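Local coordinates for protein transcriptional regulator, TetR family (Legionella pneumophila subsp. pneumophila str. Philadelphia 1, PDB 3ON4) that probably binds DNA as a dimeric, all-helical transcriptional regulator of the TetR family, with an N-terminal helix-turn-helix region and a C-terminal helical domain, at residues A[115-118]-A[123-126]; A[20-25]-A[29-34]; A[129-134]-A[158-163]. One frame throughout, in Å; residues are numbered along the deposited sequence.

Contact 1: residues A[115-118]-A[123-126]; sequences DFQS and IQNQ. With NA (sodium ion), chain I.
The amide of Gln124 lies nearly flat against the ring of Phe116: their planes differ by only 7°, while the two side chains as a whole cross at about a right angle. Gln124 CG sits over the middle of that ring face, 3.7 Å from the ring centroid and close to the ring normal, which makes a CH-pi contact. The touch continues at the ring tip, where Phe116 CZ comes within 3.4 Å of Gln124 CB. With CG of Phe116 anti to its backbone N (chi1 -162°), the ring reaches the 123-126 helix although its CB does not point there.

The same amide also grips backbone. Gln124 NE2 donates to Phe116 O over 2.8 Å, with an almost straight N-H...O angle of 178°. The acceptor lies in the amide plane of Gln124, whereas the donor stands well above the carbonyl plane of Phe116. Stack and bond together restrict rotation of the amide, and the bond fits its modelled orientation, with NE2 toward that carbonyl. A water links Gln124 to the next residue of the turn, donating to Gln117 OE1 and accepting from Gln124 NE2 at 3.0 Å.

Within the turn itself, Asp115 O receives both Ser118 N and Ser118 OG, the hydroxyl along a carbonyl lone pair. Asp115 OD1 coordinates the sodium ion at 2.5 Å. A water on the metal donates to Asp115 OD2. Ser114, together with Ser114 and Asp115 of the second subunit, also binds this ion, so the metal joins the two chains. The 3-10 turn thus connects the end of helix 108-115 to the start of helix 121-144, whose Ile123 packs on helix 54-77, while Leu172 of the second subunit touches Phe116.

Contact 2: residues A[20-25]-A[29-34]; sequences EALIQK and NAFSFK
Phe31 faces Leu22 and Ile23 across the turn that leads from helix 11-26 into the predicted helix-turn-helix motif of this TetR-type DNA-binding domain. Its path can be followed outward. The CB atom points at helix 11-26 and meets Leu22 CB at 4.0 Å, a purely apolar touch near the closest backbone approach, where the CA atoms of Leu22 and Phe31 are 6.6 Å apart. From there CG is placed between the backbone N and the carbonyl carbon (chi1 85°), and the ring passes from Leu22 toward Ile23. Phe31 CD1 lies 3.9 Å from Ile23 CG1. One atom further out, Phe31 CE1 meets both Ile23 CG1 and Ile23 CD1. Ile23 approaches the ring obliquely, and no hydrogen bond crosses between the segments.

Other helices complete the surroundings. Leu57 of helix 54-77 packs on Phe31, whose ring also takes part in a cation-pi interaction with Lys54; Leu108 and Phe112 of helix 108-115 pack on Ile23. The contact joins helix 11-26 to the approach to helix 33-40, with helix 108-115 covering Ile23.

Directly after Phe31, Ser32 occupies the N-cap of helix 33-40. Its hydroxyl caps a backbone N in the first turn, and its own N bonds to Asp35 OD2, a reciprocal pair that forms a capping box at the start of helix 33-40. Across the contact, the closest approach is Ile23 CG1 to Phe31 CE1, at 3.5 Å.

Contact 3: residues A[129-134]-A[158-163]; sequences KFFELI and QIISLV
Ile160 of helix 149-173 directs its CB toward helix 121-144 and touches Phe131 and Ile134, one helical turn apart there, in the helical core of the TetR-type C-terminal domain. The backbones stay well separated, the nearest CA atoms, those of Ile134 and Ile160, being 7.9 Å apart, so between 129-134 and 158-163 the contact is made by side chains.

All bridging contacts are apolar. With Ile160 CG1 anti to its backbone N (chi1 -169°), the branch extends between its two partners. Against the aromatic ring it comes in at the edge, near the ring plane. Against the aliphatic partner, it is the CG2 branch of Ile134 that touches, and the two isoleucines cross at about a right angle.

Within helix 121-144, Phe130 CD2 lies over the centre of one face of Phe131, 3.8 Å above its plane.

The neighbours that touch these three residues include Phe91 of helix 84-98 and Ile69 and Leu73 of helix 54-77, all on Ile134. Leu169 of the second subunit touches both Phe131 and Ile160, so the contact joins the core to the dimer interface. Ile160 CG1 lies 4.1 Å from Phe131 CD1, and Ile160 CD1 lies 4.1 Å from Ile134 CG2.

From the N terminus, contact 2 comes first, closing the short turn between helix 11-26 and helix 33-40 at the entrance to the predicted helix-turn-helix motif. Contact 1 follows, closing the connection between helices 108-115 and 121-144. Contact 3 then spans the longer link from helix 121-144 to helix 149-173. The three are in series, neither nested nor crossed. Asn29 ND2 of contact 2 and Ser118 OG of contact 1 form a probable hydrogen bond at 2.8 Å, linking the loop before helix 33-40 to the turn after helix 108-115. Contacts 1 and 3 share helix 121-144; contacts 2 and 3 do not touch. Each contact also reaches the second subunit.

Contact 1: residues A[115-118]-A[123-126]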
loop_
_atom_site.group_PDB
_atom_site.type_symbol
_atom_site.label_atom_id
_atom_site.label_comp_id
_atom_site.label_asym_id
_atom_site.label_seq_id
_atom_site.Cartn_x
_atom_site.Cartn_y
_atom_site.Cartn_z
ATOM N N ASP A 115 -7.263 -1.429 2.652
ATOM C CA ASP A 115 -8.404 -1.967 3.388
ATOM C C ASP A 115 -9.642 -2.190 2.510
ATOM O O ASP A 115 -10.673 -2.646 3.010
ATOM C CB ASP A 115 -8.788 -0.992 4.512
ATOM C CG ASP A 115 -7.674 -0.782 5.514
ATOM O OD1 ASP A 115 -6.899 -1.732 5.755
ATOM O OD2 ASP A 115 -7.562 0.340 6.041
ATOM N N PHE A 116 -9.512 -1.903 1.211
ATOM C CA PHE A 116 -10.658 -1.718 0.282
ATOM C C PHE A 116 -11.744 -2.781 0.380
ATOM O O PHE A 116 -12.940 -2.452 0.487
ATOM C CB PHE A 116 -10.111 -1.614 -1.139
ATOM C CG PHE A 116 -11.061 -1.023 -2.128
ATOM C CD1 PHE A 116 -11.142 0.355 -2.281
ATOM C CD2 PHE A 116 -11.831 -1.832 -2.935
ATOM C CE1 PHE A 116 -11.980 0.907 -3.220
ATOM C CE2 PHE A 116 -12.696 -1.283 -3.873
ATOM C CZ PHE A 116 -12.753 0.096 -4.015
ATOM N N GLN A 117 -11.361 -4.058 0.348
ATOM C CA GLN A 117 -12.354 -5.128 0.340
ATOM C C GLN A 117 -13.159 -5.220 1.652
ATOM O O GLN A 117 -14.252 -5.778 1.664
ATOM C CB GLN A 117 -11.708 -6.462 0.028
ATOM C CG GLN A 117 -11.142 -6.552 -1.372
ATOM C CD GLN A 117 -12.227 -6.371 -2.426
ATOM O OE1 GLN A 117 -12.568 -5.259 -2.780
ATOM N NE2 GLN A 117 -12.749 -7.465 -2.930
ATOM N N SER A 118 -12.639 -4.642 2.733
ATOM C CA SER A 118 -13.327 -4.669 4.017
ATOM C C SER A 118 -14.269 -3.467 4.198
ATOM O O SER A 118 -15.028 -3.420 5.180
ATOM C CB SER A 118 -12.306 -4.688 5.176
ATOM O OG SER A 118 -11.738 -3.392 5.386
ATOM N N ILE A 123 -17.476 4.117 1.073
ATOM C CA ILE A 123 -16.098 4.524 1.320
ATOM C C ILE A 123 -15.217 4.123 0.138
ATOM O O ILE A 123 -14.330 4.884 -0.286
ATOM C CB ILE A 123 -15.581 3.946 2.650
ATOM C CG1 ILE A 123 -16.438 4.493 3.820
ATOM C CG2 ILE A 123 -14.138 4.291 2.874
ATOM C CD1 ILE A 123 -16.019 3.925 5.190
ATOM N N GLN A 124 -15.431 2.913 -0.363
ATOM C CA GLN A 124 -14.757 2.452 -1.580
ATOM C C GLN A 124 -14.857 3.489 -2.698
ATOM O O GLN A 124 -13.854 3.846 -3.318
ATOM C CB GLN A 124 -15.370 1.133 -2.071
ATOM C CG GLN A 124 -15.053 -0.069 -1.209
ATOM C CD GLN A 124 -15.614 -1.350 -1.786
ATOM O OE1 GLN A 124 -16.540 -1.321 -2.595
ATOM N NE2 GLN A 124 -15.087 -2.469 -1.354
ATOM N N ASN A 125 -16.074 3.959 -2.954
ATOM C CA ASN A 125 -16.321 4.939 -4.013
ATOM C C ASN A 125 -15.605 6.290 -3.755
ATOM O O ASN A 125 -15.055 6.903 -4.677
ATOM C CB ASN A 125 -17.837 5.091 -4.278
ATOM C CG ASN A 125 -18.436 3.851 -4.954
ATOM O OD1 ASN A 125 -17.727 2.883 -5.245
ATOM N ND2 ASN A 125 -19.736 3.869 -5.187
ATOM N N GLN A 126 -15.526 6.719 -2.500
ATOM C CA GLN A 126 -14.781 7.953 -2.197
ATOM C C GLN A 126 -13.284 7.753 -2.391
ATOM O O GLN A 126 -12.578 8.641 -2.896
ATOM C CB GLN A 126 -15.045 8.437 -0.773
ATOM C CG GLN A 126 -16.445 8.851 -0.515
ATOM C CD GLN A 126 -16.852 10.134 -1.222
ATOM O OE1 GLN A 126 -16.019 11.003 -1.528
ATOM N NE2 GLN A 126 -18.140 10.252 -1.496
HETATM NA NA NA I . -4.433 -1.937 5.748
HETATM O O HOH W 1 -4.650 0.244 6.687
HETATM O O HOH W 2 -15.410 -5.054 -2.931
HETATM O O HOH W 3 -4.673 -4.202 5.268
#

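Contact 2: residues A[20-25]-A[29-34]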
loop_
_atom_site.group_PDB
_atom_site.type_symbol
_atom_site.label_atom_id
_atom_site.label_comp_id
_atom_site.label_asym_id
_atom_site.label_seq_id
_atom_site.Cartn_x
_atom_site.Cartn_y
_atom_site.Cartn_z
ATOM N N GLU A 20 -8.681 11.450 10.634
ATOM C CA GLU A 20 -7.759 11.464 9.517
ATOM C C GLU A 20 -6.360 10.981 9.950
ATOM O O GLU A 20 -5.751 10.147 9.288
ATOM C CB GLU A 20 -7.684 12.872 8.931
ATOM C CG GLU A 20 -6.818 12.994 7.682
ATOM C CD GLU A 20 -6.626 14.453 7.230
ATOM O OE1 GLU A 20 -6.148 15.299 8.026
ATOM O OE2 GLU A 20 -6.929 14.741 6.058
ATOM N N ALA A 21 -5.880 11.525 11.055
ATOM C CA ALA A 21 -4.596 11.179 11.614
ATOM C C ALA A 21 -4.530 9.714 12.013
ATOM O O ALA A 21 -3.570 9.018 11.650
ATOM C CB ALA A 21 -4.267 12.060 12.816
ATOM N N LEU A 22 -5.553 9.237 12.727
ATOM C CA LEU A 22 -5.591 7.837 13.153
ATOM C C LEU A 22 -5.609 6.875 11.963
ATOM O O LEU A 22 -4.910 5.848 11.988
ATOM C CB LEU A 22 -6.789 7.591 14.084
ATOM C CG LEU A 22 -6.632 8.285 15.446
ATOM C CD1 LEU A 22 -7.919 8.158 16.256
ATOM C CD2 LEU A 22 -5.429 7.738 16.221
ATOM N N ILE A 23 -6.380 7.207 10.930
ATOM C CA ILE A 23 -6.490 6.353 9.745
ATOM C C ILE A 23 -5.140 6.316 9.029
ATOM O O ILE A 23 -4.640 5.220 8.678
ATOM C CB ILE A 23 -7.629 6.793 8.795
ATOM C CG1 ILE A 23 -8.993 6.555 9.477
ATOM C CG2 ILE A 23 -7.522 6.022 7.458
ATOM C CD1 ILE A 23 -10.181 7.281 8.760
ATOM N N GLN A 24 -4.526 7.481 8.866
ATOM C CA GLN A 24 -3.210 7.569 8.246
ATOM C C GLN A 24 -2.103 6.845 9.006
ATOM O O GLN A 24 -1.106 6.468 8.401
ATOM C CB GLN A 24 -2.787 9.013 8.016
ATOM C CG GLN A 24 -3.600 9.733 6.956
ATOM C CD GLN A 24 -3.022 11.078 6.656
ATOM O OE1 GLN A 24 -3.408 12.071 7.261
ATOM N NE2 GLN A 24 -2.045 11.117 5.748
ATOM N N LYS A 25 -2.242 6.705 10.327
ATOM C CA LYS A 25 -1.210 6.048 11.130
ATOM C C LYS A 25 -1.455 4.534 11.168
ATOM O O LYS A 25 -0.549 3.735 10.924
ATOM C CB LYS A 25 -1.188 6.597 12.563
ATOM C CG LYS A 25 -0.655 8.032 12.669
ATOM C CD LYS A 25 -0.790 8.587 14.062
ATOM C CE LYS A 25 -0.237 9.992 14.146
ATOM N NZ LYS A 25 -0.194 10.487 15.553
ATOM N N ASN A 29 -9.608 0.045 10.060
ATOM C CA ASN A 29 -10.038 -1.074 10.906
ATOM C C ASN A 29 -9.255 -1.185 12.239
ATOM O O ASN A 29 -9.401 -2.158 12.987
ATOM C CB ASN A 29 -9.939 -2.388 10.129
ATOM C CG ASN A 29 -10.908 -2.441 8.955
ATOM O OD1 ASN A 29 -12.076 -2.042 9.087
ATOM N ND2 ASN A 29 -10.437 -2.941 7.810
ATOM N N ALA A 30 -8.411 -0.188 12.504
ATOM C CA ALA A 30 -7.614 -0.148 13.705
ATOM C C ALA A 30 -7.822 1.136 14.513
ATOM O O ALA A 30 -6.947 1.517 15.296
ATOM C CB ALA A 30 -6.139 -0.274 13.333
ATOM N N PHE A 31 -8.936 1.836 14.329
ATOM C CA PHE A 31 -9.306 2.873 15.281
ATOM C C PHE A 31 -10.794 2.765 15.548
ATOM O O PHE A 31 -11.530 2.144 14.777
ATOM C CB PHE A 31 -8.969 4.266 14.763
ATOM C CG PHE A 31 -10.045 4.846 13.886
ATOM C CD1 PHE A 31 -10.155 4.464 12.564
ATOM C CD2 PHE A 31 -10.977 5.738 14.408
ATOM C CE1 PHE A 31 -11.176 4.965 11.750
ATOM C CE2 PHE A 31 -12.021 6.233 13.606
ATOM C CZ PHE A 31 -12.106 5.858 12.276
ATOM N N SER A 32 -11.232 3.382 16.632
ATOM C CA SER A 32 -12.634 3.376 17.032
ATOM C C SER A 32 -13.063 4.785 17.439
ATOM O O SER A 32 -12.236 5.636 17.705
ATOM C CB SER A 32 -12.835 2.430 18.214
ATOM O OG SER A 32 -12.288 2.991 19.397
ATOM N N PHE A 33 -14.358 5.013 17.525
ATOM C CA PHE A 33 -14.867 6.282 18.073
ATOM C C PHE A 33 -14.326 6.560 19.473
ATOM O O PHE A 33 -14.041 7.705 19.826
ATOM C CB PHE A 33 -16.382 6.245 18.126
ATOM C CG PHE A 33 -17.044 6.551 16.810
ATOM C CD1 PHE A 33 -16.343 6.477 15.603
ATOM C CD2 PHE A 33 -18.384 6.914 16.781
ATOM C CE1 PHE A 33 -16.973 6.754 14.399
ATOM C CE2 PHE A 33 -19.009 7.201 15.574
ATOM C CZ PHE A 33 -18.303 7.112 14.385
ATOM N N LYS A 34 -14.189 5.508 20.274
ATOM C CA LYS A 34 -13.631 5.660 21.625
ATOM C C LYS A 34 -12.195 6.213 21.595
ATOM O O LYS A 34 -11.832 7.024 22.431
ATOM C CB LYS A 34 -13.643 4.316 22.350
ATOM C CG LYS A 34 -13.070 4.365 23.743
ATOM C CD LYS A 34 -13.881 5.265 24.664
ATOM C CE LYS A 34 -13.540 5.007 26.124
ATOM N NZ LYS A 34 -14.369 5.877 26.967
#

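Contact 3: residues A[129-134]-A[158-163]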
loop_
_atom_site.group_PDB
_atom_site.type_symbol
_atom_site.label_atom_id
_atom_site.label_comp_id
_atom_site.label_asym_id
_atom_site.label_seq_id
_atom_site.Cartn_x
_atom_site.Cartn_y
_atom_site.Cartn_z
ATOM N N LYS A 129 -12.484 7.957 -6.006
ATOM C CA LYS A 129 -12.550 9.359 -6.403
ATOM C C LYS A 129 -11.252 10.097 -6.118
ATOM O O LYS A 129 -10.805 10.902 -6.934
ATOM C CB LYS A 129 -13.697 10.079 -5.698
ATOM C CG LYS A 129 -15.040 9.883 -6.308
ATOM C CD LYS A 129 -16.033 10.879 -5.710
ATOM C CE LYS A 129 -15.858 12.284 -6.300
ATOM N NZ LYS A 129 -16.840 13.284 -5.761
ATOM N N PHE A 130 -10.634 9.796 -4.979
ATOM C CA PHE A 130 -9.327 10.358 -4.586
ATOM C C PHE A 130 -8.245 10.040 -5.617
ATOM O O PHE A 130 -7.554 10.944 -6.113
ATOM C CB PHE A 130 -8.926 9.842 -3.201
ATOM C CG PHE A 130 -7.533 10.237 -2.742
ATOM C CD1 PHE A 130 -7.303 11.458 -2.144
ATOM C CD2 PHE A 130 -6.454 9.377 -2.916
ATOM C CE1 PHE A 130 -6.038 11.820 -1.705
ATOM C CE2 PHE A 130 -5.168 9.742 -2.494
ATOM C CZ PHE A 130 -4.967 10.958 -1.870
ATOM N N PHE A 131 -8.113 8.762 -5.966
ATOM C CA PHE A 131 -7.113 8.378 -6.956
ATOM C C PHE A 131 -7.404 8.921 -8.357
ATOM O O PHE A 131 -6.487 9.359 -9.052
ATOM C CB PHE A 131 -6.886 6.868 -6.941
ATOM C CG PHE A 131 -6.102 6.432 -5.730
ATOM C CD1 PHE A 131 -4.778 6.816 -5.592
ATOM C CD2 PHE A 131 -6.709 5.737 -4.690
ATOM C CE1 PHE A 131 -4.057 6.482 -4.455
ATOM C CE2 PHE A 131 -5.989 5.395 -3.566
ATOM C CZ PHE A 131 -4.668 5.770 -3.443
ATOM N N GLU A 132 -8.672 8.900 -8.752
ATOM C CA GLU A 132 -9.083 9.454 -10.040
ATOM C C GLU A 132 -8.689 10.930 -10.139
ATOM O O GLU A 132 -8.205 11.357 -11.173
ATOM C CB GLU A 132 -10.602 9.258 -10.249
ATOM C CG GLU A 132 -10.913 7.800 -10.581
ATOM C CD GLU A 132 -12.369 7.410 -10.395
ATOM O OE1 GLU A 132 -13.229 8.312 -10.225
ATOM O OE2 GLU A 132 -12.636 6.174 -10.421
ATOM N N LEU A 133 -8.855 11.688 -9.057
ATOM C CA LEU A 133 -8.479 13.098 -9.041
ATOM C C LEU A 133 -6.967 13.286 -9.199
ATOM O O LEU A 133 -6.525 14.121 -9.977
ATOM C CB LEU A 133 -8.932 13.759 -7.753
ATOM C CG LEU A 133 -8.736 15.276 -7.699
ATOM C CD1 LEU A 133 -9.970 15.962 -7.090
ATOM C CD2 LEU A 133 -7.482 15.581 -6.928
ATOM N N ILE A 134 -6.195 12.469 -8.487
ATOM C CA ILE A 134 -4.743 12.551 -8.528
ATOM C C ILE A 134 -4.219 12.185 -9.908
ATOM O O ILE A 134 -3.398 12.904 -10.467
ATOM C CB ILE A 134 -4.060 11.646 -7.466
ATOM C CG1 ILE A 134 -4.366 12.100 -6.028
ATOM C CG2 ILE A 134 -2.527 11.556 -7.714
ATOM C CD1 ILE A 134 -3.840 13.430 -5.659
ATOM N N GLN A 158 2.258 5.256 -13.180
ATOM C CA GLN A 158 3.526 4.808 -12.608
ATOM C C GLN A 158 3.917 5.679 -11.424
ATOM O O GLN A 158 4.384 5.198 -10.371
ATOM C CB GLN A 158 4.648 4.835 -13.655
ATOM C CG GLN A 158 4.638 3.694 -14.641
ATOM C CD GLN A 158 5.755 3.866 -15.659
ATOM O OE1 GLN A 158 5.937 4.962 -16.180
ATOM N NE2 GLN A 158 6.515 2.808 -15.922
ATOM N N ILE A 159 3.717 6.985 -11.593
ATOM C CA ILE A 159 4.114 7.915 -10.580
ATOM C C ILE A 159 3.320 7.667 -9.303
ATOM O O ILE A 159 3.913 7.579 -8.233
ATOM C CB ILE A 159 3.937 9.383 -11.013
ATOM C CG1 ILE A 159 4.983 9.767 -12.059
ATOM C CG2 ILE A 159 4.085 10.329 -9.797
ATOM C CD1 ILE A 159 4.641 11.089 -12.756
ATOM N N ILE A 160 1.994 7.556 -9.398
ATOM C CA ILE A 160 1.192 7.386 -8.174
ATOM C C ILE A 160 1.445 6.013 -7.560
ATOM O O ILE A 160 1.432 5.884 -6.339
ATOM C CB ILE A 160 -0.342 7.706 -8.366
ATOM C CG1 ILE A 160 -1.093 7.770 -7.005
ATOM C CG2 ILE A 160 -1.005 6.732 -9.284
ATOM C CD1 ILE A 160 -0.426 8.615 -5.880
ATOM N N SER A 161 1.684 4.997 -8.388
ATOM C CA SER A 161 2.044 3.673 -7.869
ATOM C C SER A 161 3.343 3.755 -7.069
ATOM O O SER A 161 3.450 3.201 -5.962
ATOM C CB SER A 161 2.195 2.661 -9.004
ATOM O OG SER A 161 0.980 2.555 -9.732
ATOM N N LEU A 162 4.326 4.472 -7.613
ATOM C CA LEU A 162 5.620 4.560 -6.973
ATOM C C LEU A 162 5.518 5.364 -5.681
ATOM O O LEU A 162 6.133 5.004 -4.691
ATOM C CB LEU A 162 6.642 5.183 -7.910
ATOM C CG LEU A 162 8.117 5.140 -7.564
ATOM C CD1 LEU A 162 8.592 3.738 -7.096
ATOM C CD2 LEU A 162 8.895 5.577 -8.799
ATOM N N VAL A 163 4.742 6.436 -5.704
ATOM C CA VAL A 163 4.525 7.254 -4.517
ATOM C C VAL A 163 3.910 6.394 -3.411
ATOM O O VAL A 163 4.395 6.399 -2.272
ATOM C CB VAL A 163 3.622 8.469 -4.815
ATOM C CG1 VAL A 163 3.056 9.089 -3.502
ATOM C CG2 VAL A 163 4.368 9.502 -5.665
#